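Local coordinates for probable secreted solute-binding lipoprotein (Streptomyces coelicolor, PDB 3I3V) that probably binds a solute outside the cell and delivers it to a membrane transporter, at residues 126-134 and 259-269. Numbering follows the deposited sequence.
Sequences WPVAYNRAL and VAGHTEVGGWP
Val128 to Asn131 pair with Thr263 to Gly266 as antiparallel strands in the mixed sheet of one lobe of this periplasmic-binding-protein-like fold. Val128 and Gly266 exchange two backbone hydrogen bonds, as do Tyr130 and Glu264 (Tyr130 N to Glu264 O, 2.6 Å). Between them, Ala129 faces Val265 in a non-hydrogen-bonded pair. The Tyr130 ring turns an edge to the partner strand, with Glu264 O and Gly267 O near its plane, and its OH donates to Gly267 O at 2.7 Å. The same hydroxyl oxygen meets Pro269 CD at 3.4 Å, while Val128 CG2 packs on Trp268 CB at 4.0 Å. Where helix 132-138 begins, Arg132 N donates a hydrogen bond to His262 O. A bend at chi2 (-71°) brings Arg132 NE to Glu264 OE2 at 3.3 Å in a bent salt bridge, from above the carboxylate plane, with the carboxylate near the guanidinium edge; Arg132 NH1 hydrogen-bonds to Asp141 O. Ala133 CB sits over one face of the His262 imidazole, 3.5 Å from its centroid, a CH-pi contact, and His262 NE2 is hydrogen-bonded to Glu240 OE2. Strand 242-246 pairs with strand 122-131 along its other edge, Val244 touching Val128 and Tyr130, and helix 339-345 packs against Pro127, Thr263 and Val265.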
loop_
_atom_site.group_PDB
_atom_site.type_symbol
_atom_site.label_atom_id
_atom_site.label_comp_id
_atom_site.label_asym_id
_atom_site.label_seq_id
_atom_site.Cartn_x
_atom_site.Cartn_y
_atom_site.Cartn_z
ATOM N N TRP C 126 -27.308 -15.559 -48.085
ATOM C CA TRP C 126 -27.865 -15.947 -49.381
ATOM C C TRP C 126 -27.555 -14.847 -50.392
ATOM O O TRP C 126 -28.428 -14.050 -50.733
ATOM C CB TRP C 126 -29.380 -16.086 -49.216
ATOM C CG TRP C 126 -30.118 -16.897 -50.228
ATOM C CD1 TRP C 126 -30.012 -16.830 -51.589
ATOM C CD2 TRP C 126 -31.168 -17.830 -49.954
ATOM N NE1 TRP C 126 -30.937 -17.661 -52.178
ATOM C CE2 TRP C 126 -31.661 -18.284 -51.197
ATOM C CE3 TRP C 126 -31.742 -18.324 -48.773
ATOM C CZ2 TRP C 126 -32.704 -19.213 -51.292
ATOM C CZ3 TRP C 126 -32.779 -19.250 -48.866
ATOM C CH2 TRP C 126 -33.250 -19.682 -50.118
ATOM N N PRO C 127 -26.308 -14.793 -50.890
ATOM C CA PRO C 127 -25.907 -13.767 -51.860
ATOM C C PRO C 127 -26.035 -14.133 -53.347
ATOM O O PRO C 127 -26.558 -15.189 -53.712
ATOM C CB PRO C 127 -24.461 -13.506 -51.475
ATOM C CG PRO C 127 -23.980 -14.925 -51.197
ATOM C CD PRO C 127 -25.131 -15.536 -50.399
ATOM N N VAL C 128 -25.533 -13.236 -54.191
ATOM C CA VAL C 128 -25.539 -13.424 -55.634
ATOM C C VAL C 128 -24.107 -13.667 -56.110
ATOM O O VAL C 128 -23.213 -12.857 -55.858
ATOM C CB VAL C 128 -26.091 -12.176 -56.367
ATOM C CG1 VAL C 128 -26.198 -12.461 -57.850
ATOM C CG2 VAL C 128 -27.448 -11.791 -55.805
ATOM N N ALA C 129 -23.895 -14.790 -56.789
ATOM C CA ALA C 129 -22.585 -15.156 -57.311
ATOM C C ALA C 129 -22.499 -14.801 -58.799
ATOM O O ALA C 129 -23.419 -15.098 -59.567
ATOM C CB ALA C 129 -22.349 -16.651 -57.110
ATOM N N TYR C 130 -21.392 -14.165 -59.185
ATOM C CA TYR C 130 -21.142 -13.739 -60.565
ATOM C C TYR C 130 -19.879 -14.402 -61.120
ATOM O O TYR C 130 -18.788 -14.236 -60.576
ATOM C CB TYR C 130 -20.963 -12.216 -60.624
ATOM C CG TYR C 130 -22.158 -11.417 -60.138
ATOM C CD1 TYR C 130 -23.111 -10.940 -61.031
ATOM C CD2 TYR C 130 -22.332 -11.139 -58.781
ATOM C CE1 TYR C 130 -24.207 -10.203 -60.591
ATOM C CE2 TYR C 130 -23.424 -10.405 -58.333
ATOM C CZ TYR C 130 -24.356 -9.939 -59.245
ATOM O OH TYR C 130 -25.433 -9.204 -58.813
ATOM N N ASN C 131 -20.033 -15.153 -62.202
ATOM C CA ASN C 131 -18.904 -15.832 -62.827
ATOM C C ASN C 131 -18.138 -14.818 -63.696
ATOM O O ASN C 131 -18.628 -14.382 -64.735
ATOM C CB ASN C 131 -19.427 -17.017 -63.658
ATOM C CG ASN C 131 -18.315 -17.788 -64.358
ATOM O OD1 ASN C 131 -18.476 -18.966 -64.685
ATOM N ND2 ASN C 131 -17.193 -17.123 -64.607
ATOM N N ARG C 132 -16.943 -14.434 -63.253
ATOM C CA ARG C 132 -16.121 -13.457 -63.971
ATOM C C ARG C 132 -15.623 -13.929 -65.327
ATOM O O ARG C 132 -15.656 -13.185 -66.303
ATOM C CB ARG C 132 -14.925 -13.052 -63.117
ATOM C CG ARG C 132 -15.178 -11.858 -62.232
ATOM C CD ARG C 132 -15.273 -10.600 -63.061
ATOM N NE ARG C 132 -15.388 -9.414 -62.221
ATOM C CZ ARG C 132 -15.455 -8.180 -62.696
ATOM N NH1 ARG C 132 -15.421 -7.978 -64.006
ATOM N NH2 ARG C 132 -15.557 -7.151 -61.867
ATOM N N ALA C 133 -15.144 -15.163 -65.384
ATOM C CA ALA C 133 -14.653 -15.708 -66.636
ATOM C C ALA C 133 -15.707 -15.520 -67.719
ATOM O O ALA C 133 -15.387 -15.147 -68.846
ATOM C CB ALA C 133 -14.330 -17.181 -66.474
ATOM N N LEU C 134 -16.966 -15.770 -67.378
ATOM C CA LEU C 134 -18.044 -15.629 -68.350
ATOM C C LEU C 134 -18.432 -14.171 -68.613
ATOM O O LEU C 134 -18.815 -13.825 -69.729
ATOM C CB LEU C 134 -19.263 -16.448 -67.907
ATOM C CG LEU C 134 -19.156 -17.972 -68.100
ATOM C CD1 LEU C 134 -19.246 -18.323 -69.569
ATOM C CD2 LEU C 134 -17.837 -18.473 -67.534
ATOM N N VAL C 259 -14.437 -23.610 -61.135
ATOM C CA VAL C 259 -15.398 -22.550 -61.417
ATOM C C VAL C 259 -15.375 -21.483 -60.327
ATOM O O VAL C 259 -15.386 -20.290 -60.621
ATOM C CB VAL C 259 -16.832 -23.111 -61.500
ATOM C CG1 VAL C 259 -17.805 -22.000 -61.863
ATOM C CG2 VAL C 259 -16.891 -24.242 -62.509
ATOM N N ALA C 260 -15.349 -21.920 -59.069
ATOM C CA ALA C 260 -15.324 -21.013 -57.924
ATOM C C ALA C 260 -14.101 -20.104 -57.943
ATOM O O ALA C 260 -14.149 -18.977 -57.448
ATOM C CB ALA C 260 -15.347 -21.813 -56.622
ATOM N N GLY C 261 -13.002 -20.601 -58.505
ATOM C CA GLY C 261 -11.784 -19.811 -58.572
ATOM C C GLY C 261 -12.003 -18.421 -59.142
ATOM O O GLY C 261 -11.480 -17.434 -58.612
ATOM N N HIS C 262 -12.775 -18.341 -60.222
ATOM C CA HIS C 262 -13.071 -17.063 -60.857
ATOM C C HIS C 262 -14.532 -16.635 -60.693
ATOM O O HIS C 262 -15.161 -16.155 -61.637
ATOM C CB HIS C 262 -12.683 -17.090 -62.349
ATOM C CG HIS C 262 -13.233 -18.257 -63.117
ATOM N ND1 HIS C 262 -12.430 -19.258 -63.616
ATOM C CD2 HIS C 262 -14.491 -18.551 -63.522
ATOM C CE1 HIS C 262 -13.168 -20.115 -64.302
ATOM N NE2 HIS C 262 -14.422 -19.708 -64.262
ATOM N N THR C 263 -15.066 -16.820 -59.487
ATOM C CA THR C 263 -16.435 -16.426 -59.171
ATOM C C THR C 263 -16.391 -15.381 -58.058
ATOM O O THR C 263 -15.577 -15.459 -57.141
ATOM C CB THR C 263 -17.309 -17.648 -58.728
ATOM O OG1 THR C 263 -17.621 -18.453 -59.869
ATOM C CG2 THR C 263 -18.624 -17.186 -58.098
ATOM N N GLU C 264 -17.262 -14.389 -58.157
ATOM C CA GLU C 264 -17.331 -13.328 -57.168
ATOM C C GLU C 264 -18.748 -13.185 -56.626
ATOM O O GLU C 264 -19.713 -13.313 -57.372
ATOM C CB GLU C 264 -16.888 -12.009 -57.791
ATOM C CG GLU C 264 -15.387 -11.873 -57.951
ATOM C CD GLU C 264 -14.997 -10.576 -58.625
ATOM O OE1 GLU C 264 -15.624 -9.534 -58.329
ATOM O OE2 GLU C 264 -14.056 -10.596 -59.444
ATOM N N VAL C 265 -18.873 -12.911 -55.332
ATOM C CA VAL C 265 -20.188 -12.757 -54.728
ATOM C C VAL C 265 -20.522 -11.306 -54.430
ATOM O O VAL C 265 -19.651 -10.514 -54.056
ATOM C CB VAL C 265 -20.321 -13.568 -53.416
ATOM C CG1 VAL C 265 -20.199 -15.052 -53.705
ATOM C CG2 VAL C 265 -19.270 -13.128 -52.422
ATOM N N GLY C 266 -21.797 -10.972 -54.609
ATOM C CA GLY C 266 -22.280 -9.631 -54.350
ATOM C C GLY C 266 -23.758 -9.696 -53.997
ATOM O O GLY C 266 -24.231 -10.703 -53.467
ATOM N N GLY C 267 -24.484 -8.621 -54.286
ATOM C CA GLY C 267 -25.904 -8.588 -54.002
ATOM C C GLY C 267 -26.676 -8.414 -55.293
ATOM O O GLY C 267 -26.086 -8.297 -56.369
ATOM N N TRP C 268 -27.999 -8.400 -55.199
ATOM C CA TRP C 268 -28.824 -8.233 -56.386
ATOM C C TRP C 268 -28.926 -6.741 -56.732
ATOM O O TRP C 268 -29.215 -5.909 -55.871
ATOM C CB TRP C 268 -30.210 -8.852 -56.149
ATOM C CG TRP C 268 -31.057 -8.850 -57.375
ATOM C CD1 TRP C 268 -31.880 -7.849 -57.799
ATOM C CD2 TRP C 268 -31.090 -9.857 -58.398
ATOM N NE1 TRP C 268 -32.416 -8.165 -59.022
ATOM C CE2 TRP C 268 -31.947 -9.390 -59.413
ATOM C CE3 TRP C 268 -30.474 -11.104 -58.556
ATOM C CZ2 TRP C 268 -32.207 -10.126 -60.571
ATOM C CZ3 TRP C 268 -30.733 -11.838 -59.707
ATOM C CH2 TRP C 268 -31.592 -11.344 -60.698
ATOM N N PRO C 269 -28.665 -6.383 -57.999
ATOM C CA PRO C 269 -28.718 -4.992 -58.461
ATOM C C PRO C 269 -29.972 -4.256 -58.023
ATOM O O PRO C 269 -31.024 -4.858 -57.861
ATOM C CB PRO C 269 -28.625 -5.132 -59.974
ATOM C CG PRO C 269 -27.694 -6.287 -60.117
ATOM C CD PRO C 269 -28.258 -7.277 -59.096
#